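PDB 4L8E: glutathione S-transferase enzyme with thioredoxin-like domain from Xenorhabdus nematophila, which binds glutathione and, judging by its fold and family, probably transfers it to other compounds as a glutathione S-transferase. Local coordinates for residues P80-H85 with L104-K109; L46-L51 with G111-K116. One frame throughout, in Å; residues are numbered along the deposited sequence.

Interaction 1. Residues P80-H85 with L104-K109; sequences PAIVDH and LYLANK
Asp84 on strand 81-84 receives two side chains of helix 99-110, Tyr105 and Lys109, on a single carboxylate oxygen. The polar part of the contact centres on Asp84 OD2. Tyr105 OH donates a short hydrogen bond of 2.6 Å to Asp84 OD2. It arrives on the anti side of that oxygen, 24° out of the carboxylate plane, and the oxygen lies close to the plane of the phenol ring. The ring and carboxylate planes are steeply inclined to each other.

Lys109 forms the salt bridge. Its chain runs extended beyond CG, and the two side chains approach from opposite directions. Lys109 NZ lies 2.8 Å from Asp84 OD2, on the syn side, and makes a weak bond of 3.2 Å to Asp84 OD1. Asp84 CG is anti to its backbone N (chi1 -178°), which places the carboxylate within bonding distance of Tyr105 and Lys109. Lys109 NZ also reaches Gln86 O, and Asp84 OD1 accepts from Gln86 N, so the residues just after the strand join the same network. Asp84 is buried, and the lysine charge probably stabilises its ionised form.

The apolar part lies further back along the strand. Ile82 CG1 sits between the backbone N and carbonyl carbon, which brings CD1 up to Leu106 and Tyr105. There Ile82 CD1 meets Leu106 CD2 at 4.2 Å and, obliquely, Tyr105 CD2 at 4.3 Å. Leu106 also packs on Phe45 and Leu46 of helix 37-49, while Tyr105 touches Thr122 of the second subunit.

The strand and helix segments run 35° apart, with axes 11.6 Å from each other at closest. This is the helix-on-sheet packing of the thioredoxin-like domain of glutathione transferases. The strand follows cis-Pro80, which touches bound glutathione, as is characteristic of that fold.

Interaction 2. Residues L46-L51 with G111-K116; sequences LEEVGL and GRFLSK
Phe113 points its ring at the last turn of helix 37-49, where Glu48 and Val49 receive it. The Glu48 chain runs roughly perpendicular to the Phe113 side chain. The methylene of Glu48 does the touching: Glu48 CB lies 3.5 Å from Phe113 CE2 and 3.6 Å from Phe113 CZ, approaching the ring obliquely. Val49 comes in at the ring edge, near its plane, with Val49 CG2 3.9 Å from Phe113 CE2. That methyl stands anti to the carbonyl carbon of Val49, which turns it to the loop. Val49 has a second conformer, and its methyl contacts hold for the one described.

Val49 and Arg112 lie alongside, their chains running opposite ways. Val49 CG2 is 4.0 Å from Arg112 CB, so the same methyl packs against both loop residues. The arginine then folds back, bent at chi2 (-78°) and again at chi3 (-41°). This lays its guanidinium close to its neighbour in sequence: Phe113 CE2 lies 3.5 Å over one face of the guanidinium, nearer its periphery than its centre. One ring corner is thus met by Glu48, Val49 and Arg112.

Phe113 has positive phi (66°), and its backbone is hydrogen-bonded to Ile188. Outside the two segments, Tyr186 touches both Glu48 and Phe113.

The Glu48 chain bends at chi2, and its charged end is engaged elsewhere: Glu48 OE2 makes a salt bridge with Arg223. Glu48 OE1 and Arg112 NH1 stay 6.0 Å apart, so their opposite charges can attract only at a distance. The contact lies at the surface and rests on van der Waals packing, with aliphatic parts of charged residues set against an aromatic ring. Its chemistry implies a largely apolar fit between the helix end and the loop, with the glutamate's ion pair directed to Arg223.

In the fold
Interactions 1 and 2 have centres about 11 Å apart and lie on the same side of the chain's centre. Along the chain, interaction 1 is nested inside the loop that interaction 2 closes: 46-51 comes first, then 80-85, 104-109 and 111-116. Helix 99-110 connects them. It packs on the sheet in interaction 1 and leads into the loop of interaction 2. Leu104 and Ala107 pack on Leu114, so the contacts touch directly. Helix 37-49 joins in as well, through Leu46 on Leu106. Both helices lie within the thioredoxin-like domain. Interaction 1 joins helix 99-110 to the sheet, and interaction 2 joins the end of helix 37-49 to the loop leading to helix 118-145.

Interaction 1. Residues P80-H85 with L104-K109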
# COMPACT_ATOMS: atom_id res chain seq x y z
N PRO A 80 4.14 12.50 -0.77
CA PRO A 80 4.68 13.14 -1.98
C PRO A 80 3.78 13.00 -3.18
O PRO A 80 2.88 12.15 -3.20
CB PRO A 80 5.96 12.36 -2.22
CG PRO A 80 5.65 10.99 -1.70
CD PRO A 80 4.82 11.23 -0.46
N ALA A 81 4.01 13.86 -4.16
CA ALA A 81 3.45 13.73 -5.48
C ALA A 81 4.51 14.24 -6.41
O ALA A 81 5.37 15.02 -5.98
CB ALA A 81 2.16 14.58 -5.61
N ILE A 82 4.50 13.75 -7.65
CA ILE A 82 5.38 14.30 -8.68
C ILE A 82 4.60 14.66 -9.92
O ILE A 82 3.49 14.18 -10.15
CB ILE A 82 6.54 13.36 -9.10
CG1 ILE A 82 6.01 12.10 -9.78
CG2 ILE A 82 7.45 13.05 -7.93
CD1 ILE A 82 7.11 11.31 -10.53
N VAL A 83 5.19 15.55 -10.69
CA VAL A 83 4.79 15.78 -12.06
C VAL A 83 6.04 15.56 -12.93
O VAL A 83 7.10 16.15 -12.71
CB VAL A 83 4.22 17.18 -12.26
CG1 VAL A 83 3.86 17.42 -13.73
CG2 VAL A 83 3.01 17.35 -11.34
N ASP A 84 5.91 14.63 -13.87
CA ASP A 84 6.96 14.36 -14.83
C ASP A 84 6.58 15.06 -16.12
O ASP A 84 5.64 14.65 -16.83
CB ASP A 84 7.07 12.85 -15.08
CG ASP A 84 8.18 12.48 -16.05
OD1 ASP A 84 8.90 13.37 -16.56
OD2 ASP A 84 8.35 11.26 -16.29
N HIS A 85 7.31 16.13 -16.42
CA HIS A 85 7.09 16.89 -17.63
C HIS A 85 7.74 16.31 -18.88
O HIS A 85 7.54 16.84 -19.97
CB HIS A 85 7.57 18.33 -17.45
CG HIS A 85 6.80 19.07 -16.41
ND1 HIS A 85 5.59 19.67 -16.66
CD2 HIS A 85 7.06 19.28 -15.09
CE1 HIS A 85 5.13 20.21 -15.54
NE2 HIS A 85 6.01 19.99 -14.58
N LEU A 104 7.63 3.07 -8.07
CA LEU A 104 7.51 2.11 -9.15
C LEU A 104 7.66 2.79 -10.50
O LEU A 104 8.38 2.30 -11.38
CB LEU A 104 6.15 1.39 -9.05
CG LEU A 104 5.85 0.37 -10.14
CD1 LEU A 104 6.96 -0.65 -10.24
CD2 LEU A 104 4.51 -0.30 -9.85
N TYR A 105 6.99 3.92 -10.69
CA TYR A 105 7.07 4.66 -11.94
C TYR A 105 8.51 5.09 -12.24
O TYR A 105 8.97 4.95 -13.37
CB TYR A 105 6.16 5.88 -11.88
CG TYR A 105 6.27 6.80 -13.06
CD1 TYR A 105 5.48 6.62 -14.17
CD2 TYR A 105 7.15 7.87 -13.06
CE1 TYR A 105 5.57 7.47 -15.26
CE2 TYR A 105 7.25 8.74 -14.14
CZ TYR A 105 6.45 8.54 -15.25
OH TYR A 105 6.50 9.37 -16.34
N LEU A 106 9.20 5.63 -11.23
CA LEU A 106 10.57 6.10 -11.43
C LEU A 106 11.55 4.94 -11.65
O LEU A 106 12.49 5.06 -12.43
CB LEU A 106 11.02 6.96 -10.24
CG LEU A 106 10.32 8.33 -10.15
CD1 LEU A 106 10.76 9.05 -8.89
CD2 LEU A 106 10.59 9.15 -11.37
N ALA A 107 11.34 3.85 -10.92
CA ALA A 107 12.19 2.67 -11.10
C ALA A 107 12.04 2.14 -12.52
O ALA A 107 13.03 1.78 -13.15
CB ALA A 107 11.86 1.62 -10.06
N ASN A 108 10.81 2.13 -13.05
CA ASN A 108 10.58 1.68 -14.42
C ASN A 108 11.16 2.62 -15.45
O ASN A 108 11.76 2.20 -16.42
CB ASN A 108 9.08 1.50 -14.70
CG ASN A 108 8.50 0.29 -14.01
OD1 ASN A 108 9.23 -0.62 -13.62
ND2 ASN A 108 7.17 0.25 -13.88
N LYS A 109 11.01 3.92 -15.21
CA LYS A 109 11.52 4.93 -16.13
C LYS A 109 13.05 4.90 -16.24
O LYS A 109 13.60 4.96 -17.34
CB LYS A 109 11.07 6.32 -15.70
CG LYS A 109 11.42 7.37 -16.74
CD LYS A 109 10.80 8.71 -16.44
CE LYS A 109 10.95 9.61 -17.68
NZ LYS A 109 10.89 11.01 -17.33

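Interaction 2. Residues L46-L51 with G111-K116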
# COMPACT_ATOMS: atom_id res chain seq x y z
N LEU A 46 15.70 9.75 -5.88
CA LEU A 46 16.21 10.72 -6.86
C LEU A 46 17.70 10.99 -6.65
O LEU A 46 18.47 11.18 -7.61
CB LEU A 46 15.39 12.02 -6.79
CG LEU A 46 13.94 11.83 -7.29
CD1 LEU A 46 13.09 13.01 -6.86
CD2 LEU A 46 13.89 11.66 -8.79
N GLU A 47 18.12 11.05 -5.40
CA GLU A 47 19.53 11.25 -5.08
C GLU A 47 20.41 10.04 -5.46
O GLU A 47 21.56 10.21 -5.87
CB GLU A 47 19.71 11.60 -3.62
CG GLU A 47 19.18 12.99 -3.23
CD GLU A 47 19.93 14.16 -3.88
OE1 GLU A 47 21.14 14.04 -4.15
OE2 GLU A 47 19.29 15.22 -4.07
N GLU A 48 19.86 8.83 -5.32
CA GLU A 48 20.56 7.62 -5.75
C GLU A 48 20.80 7.62 -7.27
O GLU A 48 21.88 7.26 -7.74
CB GLU A 48 19.78 6.36 -5.36
CG GLU A 48 19.71 6.07 -3.88
CD GLU A 48 21.00 5.49 -3.29
OE1 GLU A 48 22.02 5.28 -4.01
OE2 GLU A 48 21.00 5.25 -2.06
N VAL A 49 19.79 8.03 -8.03
CA VAL A 49 19.90 7.97 -9.48
C VAL A 49 20.60 9.20 -10.05
O VAL A 49 21.25 9.12 -11.09
CB VAL A 49 18.52 7.79 -10.13
CG1 VAL A 49 18.63 7.91 -11.64
CG2 VAL A 49 17.94 6.47 -9.76
N GLY A 50 20.47 10.33 -9.37
CA GLY A 50 21.00 11.59 -9.88
C GLY A 50 20.10 12.21 -10.93
O GLY A 50 20.57 12.93 -11.83
N LEU A 51 18.80 11.94 -10.83
CA LEU A 51 17.82 12.48 -11.76
C LEU A 51 17.50 13.89 -11.31
O LEU A 51 17.17 14.11 -10.15
CB LEU A 51 16.56 11.61 -11.70
CG LEU A 51 15.59 11.62 -12.86
CD1 LEU A 51 16.26 11.13 -14.13
CD2 LEU A 51 14.41 10.73 -12.50
N GLY A 111 15.10 2.36 -14.97
CA GLY A 111 15.63 1.00 -14.94
C GLY A 111 16.51 0.71 -13.73
O GLY A 111 17.29 -0.24 -13.74
N ARG A 112 16.36 1.52 -12.68
CA ARG A 112 17.17 1.41 -11.46
C ARG A 112 16.35 1.02 -10.24
O ARG A 112 15.21 1.40 -10.11
CB ARG A 112 17.88 2.75 -11.17
CG ARG A 112 18.67 3.31 -12.34
CD ARG A 112 20.00 2.63 -12.53
NE ARG A 112 20.68 2.37 -11.27
CZ ARG A 112 21.47 3.22 -10.63
NH1 ARG A 112 22.03 2.85 -9.48
NH2 ARG A 112 21.71 4.44 -11.11
N PHE A 113 16.98 0.27 -9.35
CA PHE A 113 16.44 -0.06 -8.02
C PHE A 113 15.19 -0.94 -8.03
O PHE A 113 14.44 -0.99 -7.06
CB PHE A 113 16.33 1.19 -7.14
CG PHE A 113 17.65 1.86 -6.94
CD1 PHE A 113 18.63 1.26 -6.17
CD2 PHE A 113 17.96 3.02 -7.62
CE1 PHE A 113 19.87 1.83 -6.04
CE2 PHE A 113 19.23 3.62 -7.51
CZ PHE A 113 20.18 3.03 -6.72
N LEU A 114 15.03 -1.69 -9.12
CA LEU A 114 13.97 -2.68 -9.20
C LEU A 114 14.37 -3.63 -10.31
O LEU A 114 14.68 -3.22 -11.44
CB LEU A 114 12.64 -2.03 -9.52
CG LEU A 114 11.45 -2.97 -9.64
CD1 LEU A 114 11.14 -3.60 -8.29
CD2 LEU A 114 10.25 -2.22 -10.13
N SER A 115 14.43 -4.91 -9.98
CA SER A 115 14.92 -5.88 -10.92
C SER A 115 13.99 -6.01 -12.12
O SER A 115 12.78 -5.79 -12.00
CB SER A 115 15.06 -7.22 -10.22
OG SER A 115 15.51 -8.20 -11.13
N LYS A 116 14.57 -6.43 -13.26
CA LYS A 116 13.77 -6.77 -14.44
C LYS A 116 13.48 -8.28 -14.51
O LYS A 116 12.66 -8.72 -15.31
CB LYS A 116 14.49 -6.33 -15.71
CG LYS A 116 15.12 -4.95 -15.60
CD LYS A 116 14.34 -3.89 -16.34
CE LYS A 116 15.13 -2.59 -16.39
NZ LYS A 116 14.79 -1.73 -17.56